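Side-chain contacts in citrate synthase (Mycobacterium tuberculosis, PDB 4TVM), which catalyses the condensation of oxaloacetate with acetyl-CoA and water to give citrate and CoA, the first step of the Krebs cycle: residues A[43-48]-A[414-419]; A[132-137]-A[257-262]; A[165-170]-A[249-254]. One frame throughout, in Å; residues are numbered along the deposited sequence.

Contact 1. Residues A[43-48]-A[414-419]; sequences TTFDVG and RQIYTG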
ATOM      1  N   THR A  43       9.891 -19.355 -13.969  1.00 53.19           N
ATOM      2  CA  THR A  43       9.780 -17.941 -13.607  1.00 53.84           C
ATOM      3  C   THR A  43      11.149 -17.301 -13.471  1.00 55.89           C
ATOM      4  O   THR A  43      12.160 -17.992 -13.292  1.00 53.02           O
ATOM      5  CB  THR A  43       9.102 -17.730 -12.242  1.00 56.57           C
ATOM      6  OG1 THR A  43       9.815 -18.452 -11.226  1.00 58.45           O
ATOM      7  CG2 THR A  43       7.646 -18.158 -12.264  1.00 54.72           C
ATOM      8  N   THR A  44      11.184 -15.974 -13.549  1.00 51.99           N
ATOM      9  CA  THR A  44      12.378 -15.243 -13.158  1.00 48.83           C
ATOM     10  C   THR A  44      12.311 -15.115 -11.658  1.00 46.12           C
ATOM     11  O   THR A  44      11.233 -15.018 -11.080  1.00 53.27           O
ATOM     12  CB  THR A  44      12.464 -13.841 -13.804  1.00 48.19           C
ATOM     13  OG1 THR A  44      11.334 -13.046 -13.404  1.00 47.67           O
ATOM     14  CG2 THR A  44      12.518 -13.935 -15.352  1.00 44.89           C
ATOM     15  N   PHE A  45      13.459 -15.148 -11.012  1.00 46.76           N
ATOM     16  CA  PHE A  45      13.543 -14.840  -9.591  1.00 47.72           C
ATOM     17  C   PHE A  45      14.434 -13.600  -9.481  1.00 45.52           C
ATOM     18  O   PHE A  45      15.512 -13.596 -10.022  1.00 46.45           O
ATOM     19  CB  PHE A  45      14.121 -16.040  -8.857  1.00 50.05           C
ATOM     20  CG  PHE A  45      14.353 -15.812  -7.388  1.00 53.63           C
ATOM     21  CD1 PHE A  45      13.285 -15.743  -6.507  1.00 50.51           C
ATOM     22  CD2 PHE A  45      15.650 -15.712  -6.882  1.00 54.82           C
ATOM     23  CE1 PHE A  45      13.500 -15.544  -5.159  1.00 54.60           C
ATOM     24  CE2 PHE A  45      15.875 -15.513  -5.531  1.00 53.30           C
ATOM     25  CZ  PHE A  45      14.797 -15.427  -4.667  1.00 56.31           C
ATOM     26  N   ASP A  46      13.956 -12.538  -8.840  1.00 48.69           N
ATOM     27  CA  ASP A  46      14.707 -11.275  -8.726  1.00 48.64           C
ATOM     28  C   ASP A  46      14.383 -10.535  -7.452  1.00 45.95           C
ATOM     29  O   ASP A  46      13.417  -9.788  -7.397  1.00 49.65           O
ATOM     30  CB  ASP A  46      14.359 -10.352  -9.895  1.00 55.23           C
ATOM     31  CG  ASP A  46      15.271  -9.134  -9.976  1.00 53.94           C
ATOM     32  OD1 ASP A  46      16.348  -9.106  -9.338  1.00 58.16           O
ATOM     33  OD2 ASP A  46      14.916  -8.208 -10.713  1.00 55.05           O
ATOM     34  N   VAL A  47      15.195 -10.731  -6.430  1.00 47.30           N
ATOM     35  CA  VAL A  47      14.987 -10.061  -5.147  1.00 50.76           C
ATOM     36  C   VAL A  47      14.790  -8.551  -5.302  1.00 52.02           C
ATOM     37  O   VAL A  47      15.566  -7.882  -5.961  1.00 58.66           O
ATOM     38  CB  VAL A  47      16.182 -10.276  -4.212  1.00 53.47           C
ATOM     39  CG1 VAL A  47      15.939  -9.597  -2.859  1.00 53.87           C
ATOM     40  CG2 VAL A  47      16.468 -11.773  -4.053  1.00 50.38           C
ATOM     41  N   GLY A  48      13.721  -8.040  -4.715  1.00 52.77           N
ATOM     42  CA  GLY A  48      13.406  -6.624  -4.742  1.00 52.97           C
ATOM     43  C   GLY A  48      12.825  -6.109  -6.051  1.00 53.76           C
ATOM     44  O   GLY A  48      12.517  -4.913  -6.156  1.00 54.33           O
ATOM     45  N   ARG A 414       4.737 -13.756  -8.765  1.00 44.15           N
ATOM     46  CA  ARG A 414       4.946 -15.137  -8.461  1.00 49.18           C
ATOM     47  C   ARG A 414       5.740 -15.339  -7.176  1.00 49.44           C
ATOM     48  O   ARG A 414       6.056 -14.373  -6.448  1.00 46.85           O
ATOM     49  CB  ARG A 414       5.642 -15.810  -9.649  1.00 53.69           C
ATOM     50  CG  ARG A 414       4.811 -15.762 -10.913  1.00 55.50           C
ATOM     51  CD  ARG A 414       3.470 -16.435 -10.688  1.00 59.36           C
ATOM     52  NE  ARG A 414       2.637 -16.378 -11.885  1.00 67.44           N
ATOM     53  CZ  ARG A 414       1.518 -17.078 -12.065  1.00 68.17           C
ATOM     54  NH1 ARG A 414       1.075 -17.909 -11.116  1.00 69.66           N
ATOM     55  NH2 ARG A 414       0.838 -16.946 -13.200  1.00 63.80           N
ATOM     56  N   GLN A 415       6.009 -16.612  -6.892  1.00 40.81           N
ATOM     57  CA  GLN A 415       6.897 -17.024  -5.823  1.00 41.76           C
ATOM     58  C   GLN A 415       7.658 -18.289  -6.248  1.00 42.76           C
ATOM     59  O   GLN A 415       7.374 -18.900  -7.265  1.00 40.38           O
ATOM     60  CB  GLN A 415       6.086 -17.324  -4.564  1.00 39.83           C
ATOM     61  CG  GLN A 415       4.919 -18.268  -4.822  1.00 41.70           C
ATOM     62  CD  GLN A 415       4.227 -18.721  -3.561  1.00 42.01           C
ATOM     63  OE1 GLN A 415       4.281 -18.060  -2.529  1.00 49.97           O
ATOM     64  NE2 GLN A 415       3.586 -19.851  -3.636  1.00 43.41           N
ATOM     65  N   ILE A 416       8.636 -18.655  -5.452  1.00 44.28           N
ATOM     66  CA  ILE A 416       9.314 -19.911  -5.595  1.00 45.29           C
ATOM     67  C   ILE A 416       8.868 -20.632  -4.371  1.00 44.57           C
ATOM     68  O   ILE A 416       9.223 -20.216  -3.267  1.00 38.82           O
ATOM     69  CB  ILE A 416      10.839 -19.750  -5.522  1.00 46.43           C
ATOM     70  CG1 ILE A 416      11.293 -18.821  -6.620  1.00 44.81           C
ATOM     71  CG2 ILE A 416      11.526 -21.109  -5.638  1.00 48.20           C
ATOM     72  CD1 ILE A 416      10.891 -19.301  -7.989  1.00 48.38           C
ATOM     73  N   TYR A 417       8.064 -21.679  -4.535  1.00 47.07           N
ATOM     74  CA  TYR A 417       7.477 -22.299  -3.376  1.00 46.93           C
ATOM     75  C   TYR A 417       8.535 -23.142  -2.739  1.00 46.69           C
ATOM     76  O   TYR A 417       9.202 -23.896  -3.416  1.00 49.10           O
ATOM     77  CB  TYR A 417       6.286 -23.154  -3.721  1.00 50.13           C
ATOM     78  CG  TYR A 417       5.670 -23.738  -2.482  1.00 52.51           C
ATOM     79  CD1 TYR A 417       5.124 -22.914  -1.521  1.00 54.56           C
ATOM     80  CD2 TYR A 417       5.650 -25.103  -2.263  1.00 53.47           C
ATOM     81  CE1 TYR A 417       4.569 -23.432  -0.383  1.00 55.10           C
ATOM     82  CE2 TYR A 417       5.090 -25.627  -1.122  1.00 49.88           C
ATOM     83  CZ  TYR A 417       4.547 -24.790  -0.199  1.00 49.18           C
ATOM     84  OH  TYR A 417       3.988 -25.303   0.931  1.00 48.69           O
ATOM     85  N   THR A 418       8.691 -23.022  -1.435  1.00 47.94           N
ATOM     86  CA  THR A 418       9.750 -23.742  -0.776  1.00 48.70           C
ATOM     87  C   THR A 418       9.261 -24.534   0.441  1.00 46.05           C
ATOM     88  O   THR A 418      10.074 -24.964   1.245  1.00 43.60           O
ATOM     89  CB  THR A 418      10.887 -22.786  -0.405  1.00 55.37           C
ATOM     90  OG1 THR A 418      11.893 -23.521   0.284  1.00 68.97           O
ATOM     91  CG2 THR A 418      10.406 -21.653   0.505  1.00 61.65           C
ATOM     92  N   GLY A 419       7.945 -24.771   0.521  1.00 47.82           N
ATOM     93  CA  GLY A 419       7.307 -25.491   1.634  1.00 50.13           C
ATOM     94  C   GLY A 419       6.985 -26.986   1.497  1.00 54.14           C
ATOM     95  O   GLY A 419       7.610 -27.706   0.713  1.00 58.22           O
TER

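Contact 2. Residues A[132-137]-A[257-262]; sequences HPMPVL and GGINAL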
ATOM      1  N   HIS A 132       1.807  11.383  16.897  1.00 54.49           N
ATOM      2  CA  HIS A 132       2.860  11.565  15.904  1.00 49.90           C
ATOM      3  C   HIS A 132       2.178  11.913  14.582  1.00 50.92           C
ATOM      4  O   HIS A 132       1.095  11.403  14.308  1.00 53.78           O
ATOM      5  CB  HIS A 132       3.679  10.293  15.800  1.00 48.97           C
ATOM      6  CG  HIS A 132       4.381   9.929  17.073  1.00 52.14           C
ATOM      7  ND1 HIS A 132       5.269   8.877  17.160  1.00 54.57           N
ATOM      8  CD2 HIS A 132       4.344  10.489  18.306  1.00 55.21           C
ATOM      9  CE1 HIS A 132       5.733   8.794  18.394  1.00 54.85           C
ATOM     10  NE2 HIS A 132       5.193   9.765  19.107  1.00 55.45           N
ATOM     11  N   PRO A 133       2.759  12.821  13.778  1.00 46.49           N
ATOM     12  CA  PRO A 133       1.968  13.213  12.614  1.00 44.90           C
ATOM     13  C   PRO A 133       1.827  12.131  11.557  1.00 42.35           C
ATOM     14  O   PRO A 133       0.830  12.060  10.879  1.00 43.05           O
ATOM     15  CB  PRO A 133       2.754  14.401  12.044  1.00 45.14           C
ATOM     16  CG  PRO A 133       3.567  14.904  13.179  1.00 44.15           C
ATOM     17  CD  PRO A 133       3.969  13.648  13.891  1.00 45.30           C
ATOM     18  N   MET A 134       2.816  11.284  11.411  1.00 46.75           N
ATOM     19  CA  MET A 134       2.744  10.313  10.364  1.00 47.64           C
ATOM     20  C   MET A 134       1.514   9.421  10.465  1.00 47.76           C
ATOM     21  O   MET A 134       0.892   9.139   9.466  1.00 53.61           O
ATOM     22  CB  MET A 134       3.997   9.494  10.359  1.00 48.38           C
ATOM     23  CG  MET A 134       4.176   8.788   9.058  1.00 56.46           C
ATOM     24  SD  MET A 134       4.247   9.969   7.697  1.00 55.91           S
ATOM     25  CE  MET A 134       4.026   8.759   6.394  1.00 51.18           C
ATOM     26  N   PRO A 135       1.173   8.959  11.666  1.00 46.00           N
ATOM     27  CA  PRO A 135      -0.046   8.171  11.833  1.00 47.93           C
ATOM     28  C   PRO A 135      -1.329   8.909  11.494  1.00 45.77           C
ATOM     29  O   PRO A 135      -2.229   8.362  10.857  1.00 53.55           O
ATOM     30  CB  PRO A 135      -0.040   7.832  13.327  1.00 47.22           C
ATOM     31  CG  PRO A 135       1.389   7.839  13.720  1.00 46.95           C
ATOM     32  CD  PRO A 135       2.145   8.693  12.739  1.00 47.50           C
ATOM     33  N   VAL A 136      -1.404  10.143  11.947  1.00 39.35           N
ATOM     34  CA  VAL A 136      -2.573  10.961  11.779  1.00 35.63           C
ATOM     35  C   VAL A 136      -2.856  11.196  10.323  1.00 36.54           C
ATOM     36  O   VAL A 136      -3.985  11.120   9.894  1.00 40.47           O
ATOM     37  CB  VAL A 136      -2.366  12.339  12.444  1.00 35.14           C
ATOM     38  CG1 VAL A 136      -3.642  13.163  12.345  1.00 36.13           C
ATOM     39  CG2 VAL A 136      -1.957  12.176  13.901  1.00 31.07           C
ATOM     40  N   LEU A 137      -1.816  11.518   9.575  1.00 40.04           N
ATOM     41  CA  LEU A 137      -1.904  11.748   8.129  1.00 41.33           C
ATOM     42  C   LEU A 137      -2.327  10.518   7.311  1.00 40.33           C
ATOM     43  O   LEU A 137      -3.092  10.631   6.358  1.00 38.41           O
ATOM     44  CB  LEU A 137      -0.543  12.250   7.639  1.00 42.99           C
ATOM     45  CG  LEU A 137      -0.098  12.089   6.188  1.00 43.32           C
ATOM     46  CD1 LEU A 137      -0.615  13.222   5.358  1.00 44.90           C
ATOM     47  CD2 LEU A 137       1.423  12.072   6.123  1.00 49.77           C
ATOM     48  N   GLY A 257      -1.649   4.166   0.046  1.00 32.67           N
ATOM     49  CA  GLY A 257      -0.680   3.071  -0.011  1.00 30.13           C
ATOM     50  C   GLY A 257       0.727   3.550  -0.236  1.00 29.94           C
ATOM     51  O   GLY A 257       1.677   3.030   0.322  1.00 31.80           O
ATOM     52  N   GLY A 258       0.877   4.558  -1.067  1.00 33.34           N
ATOM     53  CA  GLY A 258       2.152   5.213  -1.186  1.00 31.11           C
ATOM     54  C   GLY A 258       2.557   5.754   0.164  1.00 32.34           C
ATOM     55  O   GLY A 258       3.743   5.683   0.506  1.00 31.71           O
ATOM     56  N   ILE A 259       1.606   6.294   0.934  1.00 30.75           N
ATOM     57  CA  ILE A 259       1.961   6.939   2.216  1.00 37.19           C
ATOM     58  C   ILE A 259       2.402   5.906   3.250  1.00 43.24           C
ATOM     59  O   ILE A 259       3.335   6.163   4.041  1.00 43.04           O
ATOM     60  CB  ILE A 259       0.797   7.772   2.808  1.00 38.47           C
ATOM     61  CG1 ILE A 259       0.588   9.037   1.976  1.00 38.43           C
ATOM     62  CG2 ILE A 259       1.090   8.194   4.236  1.00 39.15           C
ATOM     63  CD1 ILE A 259      -0.796   9.594   2.110  1.00 38.23           C
ATOM     64  N   ASN A 260       1.725   4.753   3.254  1.00 40.94           N
ATOM     65  CA  ASN A 260       2.114   3.669   4.135  1.00 41.27           C
ATOM     66  C   ASN A 260       3.502   3.129   3.733  1.00 40.07           C
ATOM     67  O   ASN A 260       4.337   2.849   4.605  1.00 33.92           O
ATOM     68  CB  ASN A 260       1.104   2.531   4.090  1.00 43.43           C
ATOM     69  CG  ASN A 260      -0.260   2.910   4.618  1.00 45.84           C
ATOM     70  OD1 ASN A 260      -0.422   3.848   5.381  1.00 51.93           O
ATOM     71  ND2 ASN A 260      -1.258   2.154   4.213  1.00 46.56           N
ATOM     72  N   ALA A 261       3.746   2.940   2.434  1.00 36.65           N
ATOM     73  CA  ALA A 261       5.085   2.436   1.995  1.00 38.08           C
ATOM     74  C   ALA A 261       6.168   3.397   2.425  1.00 38.02           C
ATOM     75  O   ALA A 261       7.212   2.995   2.898  1.00 42.10           O
ATOM     76  CB  ALA A 261       5.159   2.235   0.495  1.00 35.14           C
ATOM     77  N   LEU A 262       5.875   4.678   2.306  1.00 39.12           N
ATOM     78  CA  LEU A 262       6.799   5.724   2.719  1.00 40.79           C
ATOM     79  C   LEU A 262       7.132   5.692   4.197  1.00 38.43           C
ATOM     80  O   LEU A 262       8.219   6.067   4.602  1.00 40.06           O
ATOM     81  CB  LEU A 262       6.228   7.098   2.351  1.00 40.02           C
ATOM     82  CG  LEU A 262       7.255   8.212   2.239  1.00 40.81           C
ATOM     83  CD1 LEU A 262       8.072   8.048   0.974  1.00 36.19           C
ATOM     84  CD2 LEU A 262       6.559   9.568   2.310  1.00 41.63           C
TER

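Contact 3. Residues A[165-170]-A[249-254]; sequences IRLLAK and ANLFTS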
ATOM      1  N   ILE A 165      -6.773  17.628  -7.891  1.00 40.89           N
ATOM      2  CA  ILE A 165      -6.767  18.958  -7.311  1.00 41.30           C
ATOM      3  C   ILE A 165      -6.929  18.888  -5.810  1.00 44.19           C
ATOM      4  O   ILE A 165      -6.107  19.417  -5.061  1.00 49.54           O
ATOM      5  CB  ILE A 165      -7.875  19.848  -7.932  1.00 37.26           C
ATOM      6  CG1 ILE A 165      -7.687  19.962  -9.453  1.00 36.13           C
ATOM      7  CG2 ILE A 165      -7.822  21.235  -7.353  1.00 38.38           C
ATOM      8  CD1 ILE A 165      -6.249  20.299  -9.869  1.00 36.97           C
ATOM      9  N   ARG A 166      -8.002  18.243  -5.372  1.00 49.79           N
ATOM     10  CA  ARG A 166      -8.266  18.066  -3.943  1.00 45.36           C
ATOM     11  C   ARG A 166      -7.064  17.547  -3.157  1.00 47.02           C
ATOM     12  O   ARG A 166      -6.827  17.970  -2.030  1.00 52.66           O
ATOM     13  CB  ARG A 166      -9.424  17.105  -3.756  1.00 45.90           C
ATOM     14  CG  ARG A 166     -10.744  17.795  -3.531  1.00 45.47           C
ATOM     15  CD  ARG A 166     -11.903  16.984  -4.036  1.00 43.08           C
ATOM     16  NE  ARG A 166     -13.131  17.706  -3.784  1.00 43.53           N
ATOM     17  CZ  ARG A 166     -14.347  17.225  -4.019  1.00 46.01           C
ATOM     18  NH1 ARG A 166     -14.501  15.993  -4.514  1.00 45.93           N
ATOM     19  NH2 ARG A 166     -15.411  17.982  -3.753  1.00 43.27           N
ATOM     20  N   LEU A 167      -6.307  16.629  -3.733  1.00 47.74           N
ATOM     21  CA  LEU A 167      -5.118  16.092  -3.047  1.00 46.54           C
ATOM     22  C   LEU A 167      -3.995  17.095  -2.996  1.00 45.83           C
ATOM     23  O   LEU A 167      -3.356  17.258  -1.969  1.00 51.03           O
ATOM     24  CB  LEU A 167      -4.613  14.826  -3.741  1.00 46.15           C
ATOM     25  CG  LEU A 167      -5.194  13.513  -3.210  1.00 43.55           C
ATOM     26  CD1 LEU A 167      -5.108  12.411  -4.249  1.00 42.42           C
ATOM     27  CD2 LEU A 167      -4.442  13.106  -1.960  1.00 44.98           C
ATOM     28  N   LEU A 168      -3.723  17.749  -4.112  1.00 44.19           N
ATOM     29  CA  LEU A 168      -2.631  18.715  -4.141  1.00 46.09           C
ATOM     30  C   LEU A 168      -2.923  19.889  -3.218  1.00 46.25           C
ATOM     31  O   LEU A 168      -2.009  20.446  -2.608  1.00 45.61           O
ATOM     32  CB  LEU A 168      -2.406  19.233  -5.556  1.00 42.38           C
ATOM     33  CG  LEU A 168      -1.677  18.265  -6.464  1.00 38.27           C
ATOM     34  CD1 LEU A 168      -1.832  18.756  -7.892  1.00 39.95           C
ATOM     35  CD2 LEU A 168      -0.212  18.188  -6.068  1.00 38.39           C
ATOM     36  N   ALA A 169      -4.196  20.269  -3.126  1.00 46.17           N
ATOM     37  CA  ALA A 169      -4.595  21.394  -2.248  1.00 44.69           C
ATOM     38  C   ALA A 169      -4.641  20.981  -0.812  1.00 41.48           C
ATOM     39  O   ALA A 169      -4.082  21.653   0.032  1.00 42.53           O
ATOM     40  CB  ALA A 169      -5.949  21.954  -2.631  1.00 41.02           C
ATOM     41  N   LYS A 170      -5.347  19.890  -0.533  1.00 43.25           N
ATOM     42  CA  LYS A 170      -5.682  19.540   0.852  1.00 44.26           C
ATOM     43  C   LYS A 170      -4.618  18.793   1.644  1.00 41.27           C
ATOM     44  O   LYS A 170      -4.678  18.797   2.865  1.00 40.56           O
ATOM     45  CB  LYS A 170      -6.959  18.735   0.900  1.00 43.61           C
ATOM     46  CG  LYS A 170      -8.100  19.470   0.271  1.00 42.36           C
ATOM     47  CD  LYS A 170      -9.424  18.797   0.560  1.00 41.81           C
ATOM     48  CE  LYS A 170     -10.542  19.818   0.355  1.00 41.42           C
ATOM     49  NZ  LYS A 170     -11.034  19.731  -1.031  1.00 43.53           N
ATOM     50  N   ALA A 249      -8.263   0.550  -7.473  1.00 36.40           N
ATOM     51  CA  ALA A 249      -8.526   1.329  -6.292  1.00 40.57           C
ATOM     52  C   ALA A 249      -8.653   2.783  -6.690  1.00 41.26           C
ATOM     53  O   ALA A 249      -8.201   3.173  -7.764  1.00 46.15           O
ATOM     54  CB  ALA A 249      -7.421   1.130  -5.276  1.00 38.66           C
ATOM     55  N   ASN A 250      -9.312   3.586  -5.859  1.00 45.59           N
ATOM     56  CA  ASN A 250      -9.466   4.990  -6.197  1.00 42.31           C
ATOM     57  C   ASN A 250      -8.171   5.754  -5.929  1.00 42.28           C
ATOM     58  O   ASN A 250      -7.188   5.209  -5.423  1.00 45.34           O
ATOM     59  CB  ASN A 250     -10.694   5.608  -5.527  1.00 43.96           C
ATOM     60  CG  ASN A 250     -10.451   6.018  -4.088  1.00 48.70           C
ATOM     61  OD1 ASN A 250      -9.452   6.652  -3.767  1.00 53.13           O
ATOM     62  ND2 ASN A 250     -11.385   5.666  -3.209  1.00 48.62           N
ATOM     63  N   LEU A 251      -8.162   7.017  -6.317  1.00 42.86           N
ATOM     64  CA  LEU A 251      -6.957   7.824  -6.235  1.00 39.57           C
ATOM     65  C   LEU A 251      -6.462   7.973  -4.828  1.00 40.55           C
ATOM     66  O   LEU A 251      -5.286   7.817  -4.573  1.00 53.71           O
ATOM     67  CB  LEU A 251      -7.226   9.203  -6.815  1.00 39.06           C
ATOM     68  CG  LEU A 251      -6.038  10.101  -7.098  1.00 39.34           C
ATOM     69  CD1 LEU A 251      -4.788   9.356  -7.523  1.00 40.10           C
ATOM     70  CD2 LEU A 251      -6.451  11.083  -8.181  1.00 42.37           C
ATOM     71  N   PHE A 252      -7.367   8.253  -3.906  1.00 41.70           N
ATOM     72  CA  PHE A 252      -7.006   8.424  -2.510  1.00 40.73           C
ATOM     73  C   PHE A 252      -6.444   7.163  -1.901  1.00 42.38           C
ATOM     74  O   PHE A 252      -5.497   7.201  -1.111  1.00 45.28           O
ATOM     75  CB  PHE A 252      -8.235   8.848  -1.702  1.00 41.13           C
ATOM     76  CG  PHE A 252      -8.832  10.159  -2.141  1.00 42.49           C
ATOM     77  CD1 PHE A 252      -8.052  11.140  -2.771  1.00 40.30           C
ATOM     78  CD2 PHE A 252     -10.181  10.429  -1.922  1.00 43.12           C
ATOM     79  CE1 PHE A 252      -8.616  12.344  -3.172  1.00 38.25           C
ATOM     80  CE2 PHE A 252     -10.749  11.644  -2.334  1.00 38.39           C
ATOM     81  CZ  PHE A 252      -9.959  12.599  -2.945  1.00 38.18           C
ATOM     82  N   THR A 253      -7.046   6.033  -2.242  1.00 43.22           N
ATOM     83  CA  THR A 253      -6.651   4.789  -1.616  1.00 40.51           C
ATOM     84  C   THR A 253      -5.275   4.424  -2.128  1.00 36.64           C
ATOM     85  O   THR A 253      -4.416   3.976  -1.364  1.00 34.64           O
ATOM     86  CB  THR A 253      -7.690   3.684  -1.865  1.00 44.76           C
ATOM     87  OG1 THR A 253      -9.005   4.192  -1.566  1.00 40.74           O
ATOM     88  CG2 THR A 253      -7.379   2.469  -1.010  1.00 46.80           C
ATOM     89  N   SER A 254      -5.019   4.689  -3.401  1.00 37.54           N
ATOM     90  CA  SER A 254      -3.659   4.473  -3.950  1.00 38.77           C
ATOM     91  C   SER A 254      -2.577   5.383  -3.330  1.00 37.20           C
ATOM     92  O   SER A 254      -1.462   4.928  -3.073  1.00 36.05           O
ATOM     93  CB  SER A 254      -3.670   4.603  -5.465  1.00 42.32           C
ATOM     94  OG  SER A 254      -4.873   4.070  -6.003  1.00 41.04           O
TER

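Contact 1. Residues A[43-48]-A[414-419]
T43, F45, R414 and I416 carry this contact between two strands at the dimer interface of citrate synthase: strand 42-45 and strand 414-417 from the far end of the chain. The segment axes approach to 7.9 Å and make an angle of 83°, so the strands pass nearly at right angles. No hydrogen bond joins them. Instead, residues of both strands pair in parallel with a strand of the second subunit, so the sheet runs on across the interface.

The apolar part centres on I416. F45 has its CG opposite the backbone N (chi1 176°), which swings the ring out from its strand, and F45 CD1 reaches I416 CG1 at 3.7 Å. The two side chains cross at about a right angle, and the ring is met obliquely. A second aliphatic touch joins the starts of the two segments, where T43 CG2 stands 4.0 Å from R414 CG; these two side chains also cross almost perpendicularly. I416 also packs against G30 of the second subunit.

The polar groups bring no bond across the contact. T43 and I416 run past each other in opposite directions, and the hydroxyl of T43 comes up to a methyl group. Only the beginning of the R414 chain takes part. It bends at chi2 and leads away, and R414 NE hydrogen-bonds to A50 O of the second subunit, which ties this arginine to the interface.

With chi1 at 56°, T43 OG1 lies between its own backbone N and carbonyl carbon, and meets I416 CD1 at 3.5 Å.

Contact 2. Residues A[132-137]-A[257-262]
The backbone N of L137, whose side chain touches I259, donates to P133 O at 3.0 Å, one of the turns that set out helix 133-147 beside helix 251-262. On the facing helix the matching bond from L262 N to G258 O, also 3.0 Å, belongs to the turn that carries I259. Between the two segments there is no hydrogen bond, and the contact is made by three buried apolar side chains.

M134 does most of the reaching. Its first torsion (chi1 -162°) sets CG opposite the backbone N, the chain then bends at chi2, and the thioether methyl is carried over to helix 251-262. M134 CE lies 3.7 Å from I259 CG2 and 3.6 Å from I259 O, so the methyl rests against both the branch and the backbone of the same residue. One turn further on, L137 CD2 approaches I259 CG2 at 4.3 Å, a looser touch. A single methyl branch of the isoleucine thus meets both neighbours.

Beyond this pair of helices, I259 packs on W395 and L137 on V385, both of helix 383-403, while L137 also meets L171 of helix 159-182. A261 O accepts a bond from S247 OG of the second subunit. Such methyl-to-methyl helix packing, close to the dimer partner, belongs to the largely helical core of the citrate synthase fold.

Contact 3. Residues A[165-170]-A[249-254]
L167, in the first half of helix 159-182, sets its CD1 methyl against both L251 and F252 in the first turn of helix 251-262, a helix-to-helix contact in the largely helical citrate synthase fold. The first shell is wholly apolar. L167 CD1 meets F252 CD1 at 3.5 Å, in the plane of the ring and at its edge, so the methyl does not lie over a face. L167 CG is 3.6 Å from F252 CE1, so both leucine carbons lie by the CD1-CE1 edge. The phenylalanine reaches them with CG opposite its own carbonyl carbon (chi1 -61°). The same leucine methyl, CD1, also touches L251 CG at 3.8 Å.

In the next shell, L167 packs on I396 and L251 on W399, both of helix 383-403, and F252 also packs on S163, about one turn before L167 in the same helix.

Further out, N250 caps the start of helix 251-262. N250 OD1 accepts from T253 N at 2.9 Å with an N-H...O angle of 155°, the donor standing above the carboxamide plane, while N250 ND2 bonds to S145 OG and so helps hold the amide's rotation. The main-chain oxygen of N250 is gripped twice, by S254 N and by the serine hydroxyl. That hydroxyl is in turn bonded with W399 NE1, and S254 OG donates to N250 O at 2.6 Å, from above the carbonyl plane.

Overall arrangement
Contacts 2 and 3 are buried and share helix 251-262, whose start meets helix 159-182 in contact 3 and whose end meets helix 133-147 in contact 2; their centres are 14 Å apart. Contact 1 is only partly buried and lies further out, its centre 28 Å from that of the chain, and it joins no helix. All three lack hydrogen bonds between their segments. They differ in the polar groups around them: contact 1 has R414 bonded to the second subunit, contact 3 has a capped helix start, and the touches of contact 2 come from apolar side chains, with one backbone oxygen beside a methyl.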